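ABC transporter, periplasmic substrate-binding protein (Vibrio cholerae O1 biovar eltor, PDB 1TWY) probably binds phosphate in the periplasm and delivers it to an ABC transporter for uptake. Local coordinates at residues 123-128 against 159-165; 104-110 against 200-206; 145-150 against 181-187; 114-120 against 214-220. One frame throughout, in Å; residues are numbered along the deposited sequence.

All four interactions lie in one lobe of the chain. Interaction 2 is its buried centre, an antiparallel strand pair whose side chains are nearly all apolar. Interactions 3 and 4 extend the same sheet with parallel pairs: 145-149 adjoins strand 200-205, and 214-218 adjoins strand 96-109. Both are only partly buried, and charged groups and waters appear toward their ends. Interaction 1 instead packs helix 120-128 against helix 154-163 beside the sheet. Its interior is apolar and aromatic, with magnesium and water at one end. Tyr-127 joins it to interaction 3 through Val-147, while Arg-120 of interaction 4 bonds to Leu-162 O.

Interaction 1: 123-128 against 159-165; sequences LYGIYK and FESLMGL. With MG (magnesium ion), chain J.
Tyr-124 and Leu-165 pass each other in opposite directions where helix 120-128 packs against the last turn of helix 154-163 and the Schellman motif that ends it. The two helix segments cross at -126° with their axes 11.2 Å apart, a gap wide enough for large side chains to fill. Leu-165, whose N closes the motif on Glu-160 O, suits this wedge because its branches part: CD2 lies 3.6 Å from Tyr-124 CD1, while CD1 reaches 3.5 Å from CB of Tyr-127. A chi1 of 174° sets the Tyr-124 ring opposite its own backbone N and brings it beside the end of helix 154-163. There Met-163 O and Gly-164 O meet the ring's edge near its plane, the side where the polarised C-H groups suit an oxygen. Lys-128 CG lies over one face of the same ring.

Deeper in, Met-163, a selenomethionine, folds its flexible chain so that CE comes 3.9 Å from CB of both Leu-123 and Tyr-124. Phe-159 turns its edge toward the face of Tyr-127 in a T-shaped pair, with ring centroids 4.8 Å apart and planes at 61°. Phe-159 CE2 stands over the centre of the tyrosine ring, whose hydroxyl bonds to Val-147 O. Phe-159 also stacks with Phe-203, so the layer continues onto the sheet.

Gly-164 has positive phi, which glycine adopts easily. Its carbonyl oxygen binds magnesium at 2.5 Å, together with Thr-166 O and waters, and also accepts a bond from a water lying 2.6 Å from Tyr-124 OH.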
# COMPACT_ATOMS: atom_id res chain seq x y z
N LEU A 123 12.79 -1.88 13.45
CA LEU A 123 12.03 -2.75 12.53
C LEU A 123 12.82 -3.21 11.39
O LEU A 123 12.70 -4.35 10.99
CB LEU A 123 10.77 -1.98 12.08
CG LEU A 123 9.68 -2.82 11.37
CD1 LEU A 123 9.15 -3.89 12.24
CD2 LEU A 123 8.59 -1.85 10.97
N TYR A 124 13.67 -2.39 10.82
CA TYR A 124 14.55 -2.85 9.76
C TYR A 124 15.44 -3.99 10.23
O TYR A 124 15.58 -5.05 9.59
CB TYR A 124 15.40 -1.66 9.25
CG TYR A 124 16.46 -2.06 8.24
CD1 TYR A 124 16.17 -2.13 6.87
CD2 TYR A 124 17.77 -2.41 8.62
CE1 TYR A 124 17.09 -2.44 5.91
CE2 TYR A 124 18.66 -2.74 7.70
CZ TYR A 124 18.34 -2.81 6.30
OH TYR A 124 19.32 -3.16 5.36
N GLY A 125 16.11 -3.75 11.36
CA GLY A 125 16.88 -4.82 11.94
C GLY A 125 16.25 -6.13 12.28
O GLY A 125 16.81 -7.24 12.02
N ILE A 126 14.99 -6.03 12.72
CA ILE A 126 14.23 -7.26 12.92
C ILE A 126 13.93 -8.04 11.61
O ILE A 126 14.20 -9.22 11.47
CB ILE A 126 12.90 -6.88 13.66
CG1 ILE A 126 13.18 -6.54 15.12
CG2 ILE A 126 11.86 -8.05 13.56
CD1 ILE A 126 12.10 -5.83 15.80
N TYR A 127 13.46 -7.33 10.59
CA TYR A 127 13.16 -7.94 9.30
C TYR A 127 14.39 -8.42 8.58
O TYR A 127 14.32 -9.37 7.84
CB TYR A 127 12.22 -7.06 8.42
CG TYR A 127 10.78 -7.36 8.80
CD1 TYR A 127 10.20 -6.80 9.91
CD2 TYR A 127 10.04 -8.19 8.04
CE1 TYR A 127 8.92 -7.14 10.31
CE2 TYR A 127 8.71 -8.49 8.40
CZ TYR A 127 8.19 -8.02 9.48
OH TYR A 127 6.88 -8.35 9.93
N LYS A 128 15.58 -7.84 8.89
CA LYS A 128 16.80 -8.32 8.30
C LYS A 128 17.37 -9.53 8.99
O LYS A 128 18.25 -10.15 8.41
CB LYS A 128 17.91 -7.27 8.35
CG LYS A 128 17.80 -6.21 7.33
CD LYS A 128 18.27 -6.59 5.94
CE LYS A 128 19.82 -6.61 5.80
NZ LYS A 128 20.19 -7.64 4.79
N PHE A 159 5.56 -2.54 2.03
CA PHE A 159 6.23 -2.57 3.37
C PHE A 159 7.78 -2.58 3.16
O PHE A 159 8.50 -1.83 3.79
CB PHE A 159 5.82 -3.81 4.12
CG PHE A 159 6.58 -4.09 5.40
CD1 PHE A 159 6.27 -3.42 6.53
CD2 PHE A 159 7.66 -5.03 5.43
CE1 PHE A 159 7.04 -3.57 7.70
CE2 PHE A 159 8.34 -5.25 6.66
CZ PHE A 159 7.99 -4.47 7.75
N GLU A 160 8.18 -3.42 2.27
CA GLU A 160 9.62 -3.51 1.97
C GLU A 160 10.17 -2.30 1.32
O GLU A 160 11.26 -1.82 1.75
CB GLU A 160 10.00 -4.78 1.20
CG GLU A 160 9.72 -6.12 1.87
CD GLU A 160 10.17 -7.30 1.13
OE1 GLU A 160 10.58 -7.29 -0.01
OE2 GLU A 160 9.94 -8.41 1.67
N SER A 161 9.40 -1.66 0.46
CA SER A 161 9.87 -0.41 -0.12
C SER A 161 9.98 0.71 0.91
O SER A 161 11.04 1.39 1.04
CB SER A 161 8.95 -0.01 -1.27
OG SER A 161 9.30 1.26 -1.82
N LEU A 162 8.99 0.81 1.77
CA LEU A 162 8.98 1.83 2.82
C LEU A 162 10.15 1.63 3.83
O LEU A 162 10.72 2.62 4.31
CB LEU A 162 7.64 1.90 3.56
CG LEU A 162 6.47 2.48 2.78
CD1 LEU A 162 5.14 1.98 3.32
CD2 LEU A 162 6.56 4.04 2.87
N MSE A 163 10.53 0.39 4.07
CA MSE A 163 11.50 0.08 5.09
C MSE A 163 12.90 -0.08 4.55
O MSE A 163 13.80 -0.33 5.33
CB MSE A 163 11.07 -1.21 5.82
CG MSE A 163 9.72 -1.09 6.56
SE MSE A 163 9.99 0.30 7.98
CE MSE A 163 11.75 -0.40 8.66
N GLY A 164 13.10 0.03 3.25
CA GLY A 164 14.40 -0.13 2.62
C GLY A 164 14.88 -1.58 2.67
O GLY A 164 16.09 -1.93 2.66
N LEU A 165 13.94 -2.49 2.69
CA LEU A 165 14.17 -3.91 2.79
C LEU A 165 14.22 -4.64 1.44
O LEU A 165 13.90 -5.80 1.38
CB LEU A 165 13.15 -4.60 3.69
CG LEU A 165 13.25 -4.31 5.18
CD1 LEU A 165 11.92 -4.61 5.98
CD2 LEU A 165 14.43 -5.07 5.81
MG MG J . 18.06 -2.06 1.08
O HOH W 1 18.24 -3.76 3.04
O HOH W 2 17.42 -0.74 0.03
O HOH W 3 20.14 -2.92 0.27

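Interaction 2: 104-110 against 200-206; sequences GLAIVVN and AVGFISI
Ala-106 with Ile-204 and Val-108 with Gly-202 are the hydrogen-bonded pairs of two antiparallel strands, whose segments run at 154° to each other. Each pair has two bonds; that from Ala-106 N to Ile-204 O is 2.8 Å long and nearly straight at 173°. Ile-206 N adds another bond to Gly-104 O, 2.9 Å, beyond the strand end, where the glycine leaves room for Ile-206 CB and CG2 to lie against its carbonyl.

On one face Val-108 CG1 comes 3.8 Å from Ile-204 CD1, the two side chains crossing at about a right angle. Val-108 CG2 lies 3.7 Å from Gly-202 O, over a glycine that adds no side chain to this face. Strand 96-109 is a central strand of this lobe of the periplasmic binding protein fold, and helix 187-196 packs on Ile-204. On the other face the branched Ile-107 lies alongside Val-201, CG2 to CG2 at 3.8 Å, and its CD1 touches CB of Phe-203. The phenylalanine ring is directed away from strand 96-109, toward Thr-155 and Thr-148. Past the last bonded pair, one water accepts from Asn-110 N and donates to Ala-200 O, 2.7 Å away.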
# COMPACT_ATOMS: atom_id res chain seq x y z
N GLY A 104 -2.62 2.94 4.51
CA GLY A 104 -1.63 2.83 5.57
C GLY A 104 -1.40 1.34 5.95
O GLY A 104 -2.21 0.45 5.59
N LEU A 105 -0.24 1.08 6.55
CA LEU A 105 0.11 -0.21 7.09
C LEU A 105 0.29 -0.08 8.57
O LEU A 105 0.86 0.92 9.03
CB LEU A 105 1.45 -0.69 6.47
CG LEU A 105 1.51 -1.00 4.98
CD1 LEU A 105 2.91 -1.49 4.63
CD2 LEU A 105 0.61 -2.09 4.59
N ALA A 106 -0.11 -1.10 9.31
CA ALA A 106 0.12 -1.21 10.76
C ALA A 106 1.06 -2.31 11.07
O ALA A 106 1.05 -3.34 10.42
CB ALA A 106 -1.24 -1.55 11.51
N ILE A 107 1.90 -2.07 12.02
CA ILE A 107 2.72 -3.16 12.59
C ILE A 107 2.00 -3.74 13.78
O ILE A 107 1.58 -3.03 14.70
CB ILE A 107 4.08 -2.57 13.04
CG1 ILE A 107 4.71 -1.75 11.89
CG2 ILE A 107 4.96 -3.65 13.56
CD1 ILE A 107 4.93 -2.65 10.70
N VAL A 108 1.89 -5.06 13.81
CA VAL A 108 1.09 -5.71 14.78
C VAL A 108 1.89 -6.71 15.59
O VAL A 108 2.72 -7.42 15.01
CB VAL A 108 -0.17 -6.31 14.17
CG1 VAL A 108 -1.09 -5.16 13.68
CG2 VAL A 108 0.07 -7.26 13.07
N VAL A 109 1.65 -6.76 16.90
CA VAL A 109 2.21 -7.74 17.79
C VAL A 109 1.15 -8.41 18.62
O VAL A 109 -0.01 -7.94 18.64
CB VAL A 109 3.26 -7.09 18.76
CG1 VAL A 109 4.42 -6.46 17.89
CG2 VAL A 109 2.70 -5.98 19.69
N ASN A 110 1.53 -9.46 19.30
CA ASN A 110 0.57 -10.19 20.18
C ASN A 110 0.23 -9.28 21.38
O ASN A 110 1.05 -8.49 21.88
CB ASN A 110 1.23 -11.46 20.69
CG ASN A 110 0.29 -12.30 21.48
OD1 ASN A 110 0.10 -12.06 22.70
ND2 ASN A 110 -0.26 -13.32 20.85
N ALA A 200 5.39 -13.25 17.78
CA ALA A 200 5.34 -12.84 16.41
C ALA A 200 5.16 -11.33 16.22
O ALA A 200 4.63 -10.60 17.04
CB ALA A 200 4.09 -13.57 15.71
N VAL A 201 5.71 -10.86 15.10
CA VAL A 201 5.47 -9.54 14.57
C VAL A 201 5.16 -9.64 13.15
O VAL A 201 5.64 -10.50 12.36
CB VAL A 201 6.69 -8.57 14.71
CG1 VAL A 201 7.95 -9.11 14.12
CG2 VAL A 201 6.37 -7.10 14.32
N GLY A 202 4.23 -8.76 12.77
CA GLY A 202 3.84 -8.72 11.39
C GLY A 202 3.28 -7.36 11.00
O GLY A 202 3.40 -6.41 11.75
N PHE A 203 2.79 -7.29 9.78
CA PHE A 203 2.21 -6.02 9.18
C PHE A 203 0.90 -6.40 8.50
O PHE A 203 0.75 -7.49 7.91
CB PHE A 203 3.16 -5.30 8.27
CG PHE A 203 3.68 -6.07 7.15
CD1 PHE A 203 4.82 -6.86 7.30
CD2 PHE A 203 3.01 -6.12 5.94
CE1 PHE A 203 5.27 -7.67 6.29
CE2 PHE A 203 3.49 -6.97 4.91
CZ PHE A 203 4.66 -7.71 5.11
N ILE A 204 -0.04 -5.49 8.53
CA ILE A 204 -1.37 -5.64 7.90
C ILE A 204 -1.82 -4.27 7.43
O ILE A 204 -1.35 -3.21 7.87
CB ILE A 204 -2.41 -6.14 8.88
CG1 ILE A 204 -2.62 -5.24 10.14
CG2 ILE A 204 -2.17 -7.62 9.34
CD1 ILE A 204 -3.77 -5.84 11.04
N SER A 205 -2.71 -4.26 6.46
CA SER A 205 -3.39 -3.02 6.08
C SER A 205 -4.06 -2.37 7.31
O SER A 205 -4.65 -3.04 8.16
CB SER A 205 -4.50 -3.32 5.07
OG SER A 205 -4.14 -4.31 4.08
N ILE A 206 -3.94 -1.04 7.43
CA ILE A 206 -4.36 -0.38 8.62
C ILE A 206 -5.85 -0.55 8.91
O ILE A 206 -6.25 -0.72 10.08
CB ILE A 206 -3.93 1.13 8.54
CG1 ILE A 206 -4.07 1.76 9.88
CG2 ILE A 206 -4.78 1.88 7.42
CD1 ILE A 206 -3.27 3.01 9.96
O HOH W 4 4.34 -10.26 19.71

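Interaction 3: 145-150 against 181-187; sequences AVVTRE and ALVVNSN
Ala-145 CB lies near Leu-182 CD1 at the start of two parallel strands whose segments meet at 39°. Val-146 follows, its CG1 loosely against Ala-181 CB and its carbonyl accepting Leu-182 N at 2.9 Å. Val-147 turns to the other face of the sheet, where CG1, placed anti to the backbone N (chi1 -166°), meets Val-184 CG1 at 3.9 Å. Met-190 and Leu-193 of helix 187-196 cover both valines, so the beta-branched, apolar side chains suit this buried face.

Thr-148 carries on the pairing: its N bonds to Leu-182 O at 2.8 Å, and its O receives Val-184 N. Its methyl CG2 touches both Ala-181 CB and Val-183 CG2. The strands are parallel neighbours joined through helix 154-163, a beta-alpha-beta crossover that also carries the hairpin 166-175 and forms part of the periplasmic binding protein lobe.

The Arg-149 side chain kinks twice beyond CB, folding the guanidinium over the backbone of the facing segment. Ser-186 CA sits over the centre of one guanidinium face, 3.6 Å above the plane, while Val-184 O approaches the edge. NH1 donates to a water that in turn donates to Asn-187 OD1, 2.7 Å away. Arg-149 holds Glu-150 side-on in a salt bridge, NE to OE1 at 2.8 Å and NH2 to OE2, each oxygen using its syn lone pair. This pairing holds the guanidinium's rotation fixed, and Glu-150 OE1 rests 3.2 Å from Asn-185 CA.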
# COMPACT_ATOMS: atom_id res chain seq x y z
N ALA A 145 9.58 -14.14 16.08
CA ALA A 145 9.14 -14.84 14.81
C ALA A 145 8.68 -13.69 13.87
O ALA A 145 7.76 -12.92 14.22
CB ALA A 145 7.99 -15.81 15.03
N VAL A 146 9.40 -13.50 12.81
CA VAL A 146 9.11 -12.43 11.82
C VAL A 146 8.15 -13.03 10.87
O VAL A 146 8.40 -14.00 10.28
CB VAL A 146 10.39 -12.12 11.05
CG1 VAL A 146 10.18 -11.01 10.02
CG2 VAL A 146 11.45 -11.64 12.03
N VAL A 147 7.04 -12.35 10.61
CA VAL A 147 5.98 -12.77 9.68
C VAL A 147 5.84 -11.73 8.56
O VAL A 147 5.85 -10.53 8.78
CB VAL A 147 4.71 -12.96 10.38
CG1 VAL A 147 3.75 -13.75 9.38
CG2 VAL A 147 4.85 -13.65 11.68
N THR A 148 5.70 -12.25 7.32
CA THR A 148 5.59 -11.51 6.16
C THR A 148 4.44 -12.05 5.27
O THR A 148 3.79 -13.03 5.68
CB THR A 148 6.93 -11.33 5.47
OG1 THR A 148 6.74 -10.36 4.41
CG2 THR A 148 7.44 -12.63 4.81
N ARG A 149 4.23 -11.54 4.12
CA ARG A 149 3.22 -11.98 3.18
C ARG A 149 3.92 -12.69 2.00
O ARG A 149 5.16 -12.73 1.89
CB ARG A 149 2.40 -10.75 2.77
CG ARG A 149 1.43 -10.25 3.79
CD ARG A 149 0.23 -11.21 4.04
NE ARG A 149 -0.49 -11.37 2.83
CZ ARG A 149 -1.30 -10.47 2.32
NH1 ARG A 149 -1.66 -9.39 3.04
NH2 ARG A 149 -1.87 -10.68 1.14
N GLU A 150 3.08 -13.25 1.14
CA GLU A 150 3.53 -13.92 -0.03
C GLU A 150 4.30 -12.96 -0.97
O GLU A 150 4.05 -11.76 -1.00
CB GLU A 150 2.35 -14.59 -0.70
CG GLU A 150 1.26 -13.77 -1.35
CD GLU A 150 0.23 -13.14 -0.47
OE1 GLU A 150 0.32 -13.11 0.80
OE2 GLU A 150 -0.66 -12.35 -1.03
N ALA A 181 11.94 -15.56 7.74
CA ALA A 181 10.58 -15.01 7.95
C ALA A 181 9.52 -16.02 7.53
O ALA A 181 9.70 -16.79 6.60
CB ALA A 181 10.46 -13.85 7.11
N LEU A 182 8.39 -16.01 8.22
CA LEU A 182 7.28 -16.93 7.89
C LEU A 182 6.31 -16.19 7.01
O LEU A 182 6.03 -15.02 7.18
CB LEU A 182 6.57 -17.23 9.16
CG LEU A 182 7.35 -18.19 10.05
CD1 LEU A 182 6.80 -17.93 11.36
CD2 LEU A 182 7.06 -19.61 9.47
N VAL A 183 5.81 -16.89 6.04
CA VAL A 183 4.87 -16.28 5.09
C VAL A 183 3.46 -16.74 5.41
O VAL A 183 3.18 -17.92 5.58
CB VAL A 183 5.18 -16.78 3.65
CG1 VAL A 183 4.12 -16.37 2.67
CG2 VAL A 183 6.52 -16.14 3.14
N VAL A 184 2.58 -15.75 5.41
CA VAL A 184 1.12 -15.95 5.41
C VAL A 184 0.51 -15.24 4.21
O VAL A 184 1.15 -14.43 3.56
CB VAL A 184 0.49 -15.45 6.71
CG1 VAL A 184 1.08 -16.14 7.93
CG2 VAL A 184 0.61 -13.95 6.91
N ASN A 185 -0.75 -15.57 3.90
CA ASN A 185 -1.33 -15.22 2.62
C ASN A 185 -2.57 -14.29 2.67
O ASN A 185 -3.21 -14.11 1.61
CB ASN A 185 -1.61 -16.45 1.79
CG ASN A 185 -2.77 -17.19 2.23
OD1 ASN A 185 -3.24 -17.01 3.34
ND2 ASN A 185 -3.33 -18.09 1.29
N SER A 186 -2.79 -13.64 3.80
CA SER A 186 -3.83 -12.62 3.94
C SER A 186 -3.66 -11.87 5.20
O SER A 186 -3.03 -12.33 6.20
CB SER A 186 -5.17 -13.40 3.91
OG SER A 186 -5.42 -14.14 5.12
N ASN A 187 -4.34 -10.70 5.31
CA ASN A 187 -4.45 -9.99 6.55
C ASN A 187 -5.06 -10.82 7.62
O ASN A 187 -4.67 -10.77 8.79
CB ASN A 187 -5.26 -8.70 6.38
CG ASN A 187 -4.53 -7.65 5.58
OD1 ASN A 187 -3.33 -7.34 5.83
ND2 ASN A 187 -5.33 -6.95 4.71
O HOH W 5 -0.91 -8.59 5.85

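Interaction 4: 114-120 against 214-220; sequences PVTNLTR and KAIQFEK
Lys-214 reaches across to Val-115, its long chain bent near the end so that NZ donates to Val-115 O at 3.1 Å from above the carbonyl plane; Asn-113 O takes a second bond from the same ammonium group. Ile-216 points toward the facing segment, with CD1 3.8 Å from Leu-118 CG and a looser touch on Val-115 CG1.

At Gln-217 the parallel pairing begins: its N bonds to Thr-116 O, and its O accepts Leu-118 N at 3.1 Å. The extended side chain lets OE1 take a bond from a water that also meets Thr-116 OG1, while NE2 bonds to Asp-222 OD1. Phe-218, paired with Leu-118, lays its ring beside the backbone of Arg-120, CZ to CA at 3.7 Å. Its CZ also lies over one face of the Arg-120 guanidinium, the two planes 78° apart, and Arg-120 NH2 bonds to Gln-234 OE1.

Glu-219 N closes the strand pairing on Leu-118 O, then the backbone turns left-handed. Its OE2 accepts Arg-120 N at 2.9 Å from well outside the carboxylate plane, a fitting negative group for an N-H in the first helical turn, which lacks a backbone acceptor within the helix. A water links OE2 to Arg-120 NE.

Thr-119 is the N-cap of helix 120-128, whose Leu-123 packs on both Leu-118 and Phe-218; strand 214-218 lies between strands 117-118 and 96-109, hydrogen-bonded to both.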
# COMPACT_ATOMS: atom_id res chain seq x y z
N PRO A 114 4.86 -6.49 25.57
CA PRO A 114 4.91 -5.14 26.14
C PRO A 114 5.35 -4.00 25.25
O PRO A 114 5.14 -2.84 25.62
CB PRO A 114 5.91 -5.30 27.33
CG PRO A 114 6.71 -6.50 27.01
CD PRO A 114 5.77 -7.43 26.24
N VAL A 115 5.98 -4.32 24.13
CA VAL A 115 6.44 -3.31 23.21
C VAL A 115 5.26 -2.49 22.71
O VAL A 115 4.16 -3.01 22.40
CB VAL A 115 7.23 -3.99 22.06
CG1 VAL A 115 7.55 -3.07 20.91
CG2 VAL A 115 8.53 -4.66 22.64
N THR A 116 5.46 -1.20 22.73
CA THR A 116 4.48 -0.25 22.27
C THR A 116 4.85 0.56 21.02
O THR A 116 4.04 1.38 20.56
CB THR A 116 4.12 0.76 23.37
OG1 THR A 116 5.28 1.49 23.82
CG2 THR A 116 3.49 0.05 24.60
N ASN A 117 6.13 0.47 20.58
CA ASN A 117 6.68 1.32 19.59
C ASN A 117 7.90 0.64 18.99
O ASN A 117 8.55 -0.11 19.69
CB ASN A 117 7.14 2.62 20.21
CG ASN A 117 7.83 3.53 19.19
OD1 ASN A 117 7.29 3.86 18.12
ND2 ASN A 117 9.09 3.93 19.54
N LEU A 118 8.14 0.83 17.69
CA LEU A 118 9.43 0.48 17.10
C LEU A 118 9.87 1.59 16.27
O LEU A 118 9.02 2.29 15.68
CB LEU A 118 9.35 -0.83 16.25
CG LEU A 118 9.15 -2.18 16.97
CD1 LEU A 118 8.91 -3.30 16.08
CD2 LEU A 118 10.35 -2.51 17.92
N THR A 119 11.19 1.85 16.27
CA THR A 119 11.73 2.81 15.31
C THR A 119 11.98 2.13 13.98
O THR A 119 11.95 0.91 13.86
CB THR A 119 13.08 3.39 15.78
OG1 THR A 119 14.05 2.33 15.94
CG2 THR A 119 12.88 4.01 17.17
N ARG A 120 12.28 2.95 12.99
CA ARG A 120 12.71 2.44 11.68
C ARG A 120 13.89 1.50 11.78
O ARG A 120 13.87 0.40 11.20
CB ARG A 120 13.10 3.68 10.85
CG ARG A 120 13.53 3.29 9.45
CD ARG A 120 13.79 4.52 8.63
NE ARG A 120 12.48 5.04 8.30
CZ ARG A 120 11.78 4.57 7.25
NH1 ARG A 120 12.28 3.58 6.53
NH2 ARG A 120 10.58 5.02 6.94
N LYS A 214 -2.36 -6.25 18.61
CA LYS A 214 -2.01 -4.92 19.12
C LYS A 214 -1.21 -4.19 17.99
O LYS A 214 -0.10 -4.64 17.67
CB LYS A 214 -1.14 -5.06 20.42
CG LYS A 214 -0.92 -3.72 21.10
CD LYS A 214 -0.59 -3.82 22.54
CE LYS A 214 0.77 -4.33 22.64
NZ LYS A 214 1.53 -3.72 23.92
N ALA A 215 -1.75 -3.13 17.46
CA ALA A 215 -1.07 -2.31 16.52
C ALA A 215 -0.18 -1.36 17.30
O ALA A 215 -0.64 -0.78 18.27
CB ALA A 215 -2.11 -1.46 15.77
N ILE A 216 1.09 -1.27 16.98
CA ILE A 216 2.01 -0.44 17.75
C ILE A 216 2.38 0.84 17.01
O ILE A 216 2.05 1.06 15.83
CB ILE A 216 3.24 -1.20 18.13
CG1 ILE A 216 3.98 -1.65 16.91
CG2 ILE A 216 2.82 -2.35 19.03
CD1 ILE A 216 5.40 -2.31 17.29
N GLN A 217 3.00 1.78 17.72
CA GLN A 217 3.51 2.97 17.06
C GLN A 217 4.70 2.66 16.18
O GLN A 217 5.43 1.70 16.40
CB GLN A 217 3.96 3.99 18.12
CG GLN A 217 2.80 4.51 18.91
CD GLN A 217 3.30 5.34 20.17
OE1 GLN A 217 4.46 5.19 20.64
NE2 GLN A 217 2.45 6.16 20.68
N PHE A 218 4.91 3.53 15.22
CA PHE A 218 6.11 3.59 14.40
C PHE A 218 6.72 4.97 14.56
O PHE A 218 6.07 6.00 14.24
CB PHE A 218 5.80 3.34 12.92
CG PHE A 218 7.04 3.22 12.07
CD1 PHE A 218 7.89 2.16 12.24
CD2 PHE A 218 7.29 4.14 11.09
CE1 PHE A 218 9.00 1.97 11.43
CE2 PHE A 218 8.38 3.95 10.27
CZ PHE A 218 9.24 2.91 10.46
N GLU A 219 7.97 5.00 15.03
CA GLU A 219 8.67 6.26 15.39
C GLU A 219 7.78 7.12 16.26
O GLU A 219 7.63 8.31 16.05
CB GLU A 219 9.16 7.03 14.17
CG GLU A 219 10.27 6.29 13.39
CD GLU A 219 11.64 6.29 14.07
OE1 GLU A 219 11.82 6.72 15.25
OE2 GLU A 219 12.60 5.82 13.39
N LYS A 220 7.17 6.48 17.26
CA LYS A 220 6.34 7.11 18.28
C LYS A 220 5.02 7.75 17.77
O LYS A 220 4.24 8.30 18.58
CB LYS A 220 7.14 8.17 19.12
CG LYS A 220 8.20 7.61 20.04
CD LYS A 220 8.12 8.19 21.50
CE LYS A 220 9.44 8.04 22.23
NZ LYS A 220 10.59 8.30 21.29
O HOH W 6 5.06 4.22 23.00
O HOH W 7 12.25 6.91 10.38